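Local coordinates for shikimate dehydrogenase (NADP(+)) (Thermotoga maritima, PDB 3U62), which probably catalyses the reversible NADPH-linked reduction of 3-dehydroshikimate to shikimate in the pathway leading to chorismate and the aromatic amino acids, at residues K220-N232 with E241-K253. Residues are numbered along the deposited sequence; the frame is centred on the assembly and turned at random.
Sequences KGNLMFYYQAMEN and EEVFKEVFGEVLK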
loop_
_atom_site.group_PDB
_atom_site.type_symbol
_atom_site.label_atom_id
_atom_site.label_comp_id
_atom_site.label_asym_id
_atom_site.label_seq_id
_atom_site.Cartn_x
_atom_site.Cartn_y
_atom_site.Cartn_z
ATOM N N LYS A 220 -10.641 -3.777 3.234
ATOM C CA LYS A 220 -10.019 -3.732 1.910
ATOM C C LYS A 220 -9.097 -2.520 1.807
ATOM O O LYS A 220 -8.986 -1.731 2.748
ATOM C CB LYS A 220 -11.067 -3.663 0.795
ATOM C CG LYS A 220 -12.151 -4.725 0.833
ATOM C CD LYS A 220 -13.074 -4.589 -0.376
ATOM C CE LYS A 220 -13.885 -3.292 -0.347
ATOM N NZ LYS A 220 -14.723 -3.139 -1.569
ATOM N N GLY A 221 -8.453 -2.368 0.654
ATOM C CA GLY A 221 -7.445 -1.330 0.460
ATOM C C GLY A 221 -7.951 0.090 0.277
ATOM O O GLY A 221 -7.148 1.011 0.108
ATOM N N ASN A 222 -9.270 0.276 0.311
ATOM C CA ASN A 222 -9.861 1.594 0.073
ATOM C C ASN A 222 -9.554 2.635 1.155
ATOM O O ASN A 222 -9.331 3.806 0.835
ATOM C CB ASN A 222 -11.370 1.495 -0.188
ATOM C CG ASN A 222 -12.133 0.878 0.971
ATOM O OD1 ASN A 222 -11.620 0.019 1.692
ATOM N ND2 ASN A 222 -13.377 1.310 1.152
ATOM N N LEU A 223 -9.548 2.216 2.422
ATOM C CA LEU A 223 -9.198 3.118 3.528
ATOM C C LEU A 223 -7.727 3.523 3.481
ATOM O O LEU A 223 -7.396 4.697 3.667
ATOM C CB LEU A 223 -9.527 2.486 4.886
ATOM C CG LEU A 223 -10.951 2.615 5.441
ATOM C CD1 LEU A 223 -11.130 1.673 6.626
ATOM C CD2 LEU A 223 -11.267 4.056 5.853
ATOM N N MET A 224 -6.855 2.545 3.236
ATOM C CA MET A 224 -5.423 2.784 3.066
ATOM C C MET A 224 -5.174 3.775 1.929
ATOM O O MET A 224 -4.373 4.701 2.076
ATOM C CB MET A 224 -4.691 1.465 2.800
ATOM C CG MET A 224 -3.183 1.583 2.629
ATOM S SD MET A 224 -2.447 0.003 2.170
ATOM C CE MET A 224 -0.750 0.490 1.864
ATOM N N PHE A 225 -5.868 3.576 0.809
ATOM C CA PHE A 225 -5.768 4.474 -0.339
ATOM C C PHE A 225 -6.209 5.893 0.014
ATOM O O PHE A 225 -5.535 6.864 -0.335
ATOM C CB PHE A 225 -6.586 3.954 -1.529
ATOM C CG PHE A 225 -6.599 4.897 -2.697
ATOM C CD1 PHE A 225 -5.566 4.882 -3.629
ATOM C CD2 PHE A 225 -7.627 5.825 -2.850
ATOM C CE1 PHE A 225 -5.562 5.765 -4.705
ATOM C CE2 PHE A 225 -7.631 6.713 -3.920
ATOM C CZ PHE A 225 -6.597 6.684 -4.851
ATOM N N TYR A 226 -7.351 5.994 0.694
ATOM C CA TYR A 226 -7.919 7.265 1.139
ATOM C C TYR A 226 -6.921 8.054 1.980
ATOM O O TYR A 226 -6.675 9.233 1.714
ATOM C CB TYR A 226 -9.202 6.994 1.933
ATOM C CG TYR A 226 -9.938 8.210 2.460
ATOM C CD1 TYR A 226 -10.870 8.883 1.671
ATOM C CD2 TYR A 226 -9.736 8.661 3.767
ATOM C CE1 TYR A 226 -11.562 9.990 2.157
ATOM C CE2 TYR A 226 -10.420 9.767 4.263
ATOM C CZ TYR A 226 -11.333 10.425 3.454
ATOM O OH TYR A 226 -12.013 11.519 3.940
ATOM N N TYR A 227 -6.337 7.399 2.979
ATOM C CA TYR A 227 -5.453 8.086 3.915
ATOM C C TYR A 227 -4.050 8.364 3.375
ATOM O O TYR A 227 -3.429 9.353 3.773
ATOM C CB TYR A 227 -5.400 7.357 5.257
ATOM C CG TYR A 227 -6.664 7.503 6.077
ATOM C CD1 TYR A 227 -7.450 6.393 6.385
ATOM C CD2 TYR A 227 -7.077 8.752 6.546
ATOM C CE1 TYR A 227 -8.611 6.518 7.141
ATOM C CE2 TYR A 227 -8.236 8.892 7.301
ATOM C CZ TYR A 227 -8.996 7.771 7.597
ATOM O OH TYR A 227 -10.144 7.905 8.340
ATOM N N GLN A 228 -3.547 7.512 2.480
ATOM C CA GLN A 228 -2.270 7.812 1.819
ATOM C C GLN A 228 -2.415 9.008 0.879
ATOM O O GLN A 228 -1.509 9.835 0.783
ATOM C CB GLN A 228 -1.643 6.585 1.127
ATOM C CG GLN A 228 -2.392 6.012 -0.078
ATOM C CD GLN A 228 -2.045 6.690 -1.397
ATOM O OE1 GLN A 228 -0.890 7.028 -1.660
ATOM N NE2 GLN A 228 -3.056 6.879 -2.241
ATOM N N ALA A 229 -3.563 9.096 0.206
ATOM C CA ALA A 229 -3.875 10.228 -0.669
ATOM C C ALA A 229 -3.936 11.533 0.119
ATOM O O ALA A 229 -3.436 12.562 -0.338
ATOM C CB ALA A 229 -5.183 9.989 -1.406
ATOM N N MET A 230 -4.552 11.476 1.300
ATOM C CA MET A 230 -4.610 12.610 2.217
ATOM C C MET A 230 -3.205 13.090 2.578
ATOM O O MET A 230 -2.918 14.290 2.518
ATOM C CB MET A 230 -5.382 12.227 3.482
ATOM C CG MET A 230 -5.440 13.315 4.551
ATOM S SD MET A 230 -6.217 12.764 6.082
ATOM C CE MET A 230 -7.926 12.600 5.566
ATOM N N GLU A 231 -2.338 12.147 2.943
ATOM C CA GLU A 231 -0.960 12.457 3.316
ATOM C C GLU A 231 -0.160 13.016 2.135
ATOM O O GLU A 231 0.630 13.947 2.310
ATOM C CB GLU A 231 -0.271 11.223 3.909
ATOM C CG GLU A 231 1.026 11.515 4.671
ATOM C CD GLU A 231 0.811 12.159 6.034
ATOM O OE1 GLU A 231 -0.327 12.072 6.578
ATOM O OE2 GLU A 231 1.790 12.763 6.559
ATOM N N ASN A 232 -0.370 12.446 0.946
ATOM C CA ASN A 232 0.252 12.944 -0.285
ATOM C C ASN A 232 -0.042 14.420 -0.505
ATOM O O ASN A 232 0.863 15.210 -0.779
ATOM C CB ASN A 232 -0.246 12.168 -1.511
ATOM C CG ASN A 232 0.173 10.711 -1.508
ATOM O OD1 ASN A 232 1.112 10.314 -0.817
ATOM N ND2 ASN A 232 -0.525 9.902 -2.296
ATOM N N GLU A 241 -9.342 19.980 3.315
ATOM C CA GLU A 241 -10.028 18.915 4.056
ATOM C C GLU A 241 -11.451 18.642 3.572
ATOM O O GLU A 241 -11.829 17.484 3.377
ATOM C CB GLU A 241 -10.021 19.212 5.561
ATOM C CG GLU A 241 -10.533 18.060 6.430
ATOM C CD GLU A 241 -10.491 18.372 7.917
ATOM O OE1 GLU A 241 -10.889 19.489 8.312
ATOM O OE2 GLU A 241 -10.065 17.492 8.695
ATOM N N GLU A 242 -12.231 19.703 3.379
ATOM C CA GLU A 242 -13.630 19.561 2.983
ATOM C C GLU A 242 -13.781 19.014 1.569
ATOM O O GLU A 242 -14.613 18.135 1.328
ATOM C CB GLU A 242 -14.369 20.892 3.133
ATOM C CG GLU A 242 -14.543 21.335 4.581
ATOM C CD GLU A 242 -15.020 22.769 4.707
ATOM O OE1 GLU A 242 -15.628 23.291 3.746
ATOM O OE2 GLU A 242 -14.791 23.378 5.773
ATOM N N VAL A 243 -12.978 19.531 0.643
ATOM C CA VAL A 243 -12.997 19.060 -0.742
ATOM C C VAL A 243 -12.495 17.616 -0.818
ATOM O O VAL A 243 -13.036 16.808 -1.579
ATOM C CB VAL A 243 -12.185 19.992 -1.683
ATOM C CG1 VAL A 243 -12.106 19.423 -3.096
ATOM C CG2 VAL A 243 -12.802 21.385 -1.716
ATOM N N PHE A 244 -11.476 17.294 -0.021
ATOM C CA PHE A 244 -10.949 15.934 0.022
ATOM C C PHE A 244 -12.012 14.928 0.453
ATOM O O PHE A 244 -12.180 13.889 -0.187
ATOM C CB PHE A 244 -9.727 15.825 0.937
ATOM C CG PHE A 244 -9.103 14.462 0.935
ATOM C CD1 PHE A 244 -8.238 14.089 -0.086
ATOM C CD2 PHE A 244 -9.399 13.538 1.932
ATOM C CE1 PHE A 244 -7.660 12.826 -0.108
ATOM C CE2 PHE A 244 -8.827 12.268 1.919
ATOM C CZ PHE A 244 -7.959 11.913 0.892
ATOM N N LYS A 245 -12.719 15.239 1.537
ATOM C CA LYS A 245 -13.773 14.369 2.054
ATOM C C LYS A 245 -14.906 14.187 1.046
ATOM O O LYS A 245 -15.458 13.089 0.919
ATOM C CB LYS A 245 -14.324 14.907 3.376
ATOM C CG LYS A 245 -13.376 14.748 4.551
ATOM C CD LYS A 245 -13.975 15.324 5.818
ATOM C CE LYS A 245 -13.009 15.201 6.984
ATOM N NZ LYS A 245 -13.585 15.765 8.238
ATOM N N GLU A 246 -15.241 15.260 0.334
ATOM C CA GLU A 246 -16.293 15.210 -0.676
ATOM C C GLU A 246 -15.903 14.331 -1.867
ATOM O O GLU A 246 -16.685 13.477 -2.291
ATOM C CB GLU A 246 -16.643 16.622 -1.149
ATOM C CG GLU A 246 -17.826 16.688 -2.103
ATOM C CD GLU A 246 -18.173 18.106 -2.500
ATOM O OE1 GLU A 246 -18.155 18.405 -3.714
ATOM O OE2 GLU A 246 -18.459 18.928 -1.602
ATOM N N VAL A 247 -14.698 14.537 -2.393
ATOM C CA VAL A 247 -14.259 13.851 -3.610
ATOM C C VAL A 247 -13.716 12.449 -3.325
ATOM O O VAL A 247 -14.189 11.471 -3.905
ATOM C CB VAL A 247 -13.234 14.699 -4.416
ATOM C CG1 VAL A 247 -12.673 13.913 -5.599
ATOM C CG2 VAL A 247 -13.875 15.996 -4.902
ATOM N N PHE A 248 -12.733 12.353 -2.430
ATOM C CA PHE A 248 -12.112 11.067 -2.113
ATOM C C PHE A 248 -12.979 10.167 -1.231
ATOM O O PHE A 248 -12.747 8.961 -1.164
ATOM C CB PHE A 248 -10.726 11.261 -1.493
ATOM C CG PHE A 248 -9.637 11.492 -2.503
ATOM C CD1 PHE A 248 -9.447 12.751 -3.068
ATOM C CD2 PHE A 248 -8.799 10.450 -2.891
ATOM C CE1 PHE A 248 -8.437 12.970 -4.003
ATOM C CE2 PHE A 248 -7.788 10.659 -3.828
ATOM C CZ PHE A 248 -7.606 11.922 -4.383
ATOM N N GLY A 249 -13.975 10.750 -0.565
ATOM C CA GLY A 249 -14.912 9.978 0.251
ATOM C C GLY A 249 -15.695 8.943 -0.544
ATOM O O GLY A 249 -16.267 8.014 0.035
ATOM N N GLU A 250 -15.716 9.107 -1.870
ATOM C CA GLU A 250 -16.418 8.177 -2.758
ATOM C C GLU A 250 -15.789 6.778 -2.782
ATOM O O GLU A 250 -16.474 5.798 -3.089
ATOM C CB GLU A 250 -16.554 8.756 -4.178
ATOM C CG GLU A 250 -15.294 8.689 -5.040
ATOM C CD GLU A 250 -15.477 9.338 -6.403
ATOM O OE1 GLU A 250 -15.569 10.593 -6.473
ATOM O OE2 GLU A 250 -15.516 8.595 -7.413
ATOM N N VAL A 251 -14.499 6.684 -2.457
ATOM C CA VAL A 251 -13.819 5.384 -2.392
ATOM C C VAL A 251 -14.247 4.573 -1.168
ATOM O O VAL A 251 -13.995 3.369 -1.095
ATOM C CB VAL A 251 -12.262 5.499 -2.432
ATOM C CG1 VAL A 251 -11.812 6.345 -3.613
ATOM C CG2 VAL A 251 -11.700 6.051 -1.118
ATOM N N LEU A 252 -14.903 5.235 -0.218
ATOM C CA LEU A 252 -15.259 4.608 1.049
ATOM C C LEU A 252 -16.647 3.981 1.057
ATOM O O LEU A 252 -16.996 3.248 1.989
ATOM C CB LEU A 252 -15.113 5.608 2.204
ATOM C CG LEU A 252 -13.721 6.223 2.399
ATOM C CD1 LEU A 252 -13.721 7.161 3.600
ATOM C CD2 LEU A 252 -12.643 5.149 2.554
ATOM N N LYS A 253 -17.440 4.261 0.028
ATOM C CA LYS A 253 -18.781 3.690 -0.049
ATOM C C LYS A 253 -18.964 2.826 -1.289
ATOM O O LYS A 253 -19.303 1.642 -1.187
ATOM C CB LYS A 253 -19.864 4.777 0.057
ATOM C CG LYS A 253 -19.685 5.992 -0.847
ATOM C CD LYS A 253 -20.456 7.183 -0.279
ATOM C CE LYS A 253 -20.420 8.381 -1.219
ATOM N NZ LYS A 253 -21.330 8.211 -2.388
ATOM O OXT LYS A 253 -18.767 3.279 -2.421
#
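Tyr226 and Phe244 both carry CG anti to the backbone N (chi1 -179° for Tyr226), which turns the two rings toward each other between the helices, where they meet with planes inclined at 54°. Phe244 CE2 lies over one face of the tyrosine ring, toward its rim. The opposite face is taken by a methyl group: Leu252 CD1 sits 3.8 Å from the Tyr226 ring centroid, almost on the ring normal, a CH-pi contact. With both faces covered and Phe248 O and Gly249 N at its edge, the phenol is clasped beside the backbone of 248-249. The Phe244 ring reaches on to the other helix, its CZ 3.7 Å from Met230 CB and its edge turned to Tyr226 O. The two segments run nearly antiparallel, as a C-terminal helical hairpin that follows the last strand of the Rossmann-type NADP-binding domain and packs back against helix 15-26 of the substrate-binding domain. On that side Phe248 puts CE2 3.6 Å from Ala229 CB and meets Phe225 with its edge, while Tyr19 makes an edge-to-face pair with Phe248. Phe225 also touches Ser15, and Val251 touches Tyr201, both predicted to bind shikimate, which places this part of the hairpin beside the predicted shikimate site. Nearby, Asn222 ND2 donates to Val251 O (3.1 Å, N-H...O 162°); the acceptor lies in the amide plane but receives the donor somewhat off its own carbonyl plane. Leu223 CD2 and Leu252 CD2 meet at 3.7 Å, the two side chains crossing at about a right angle.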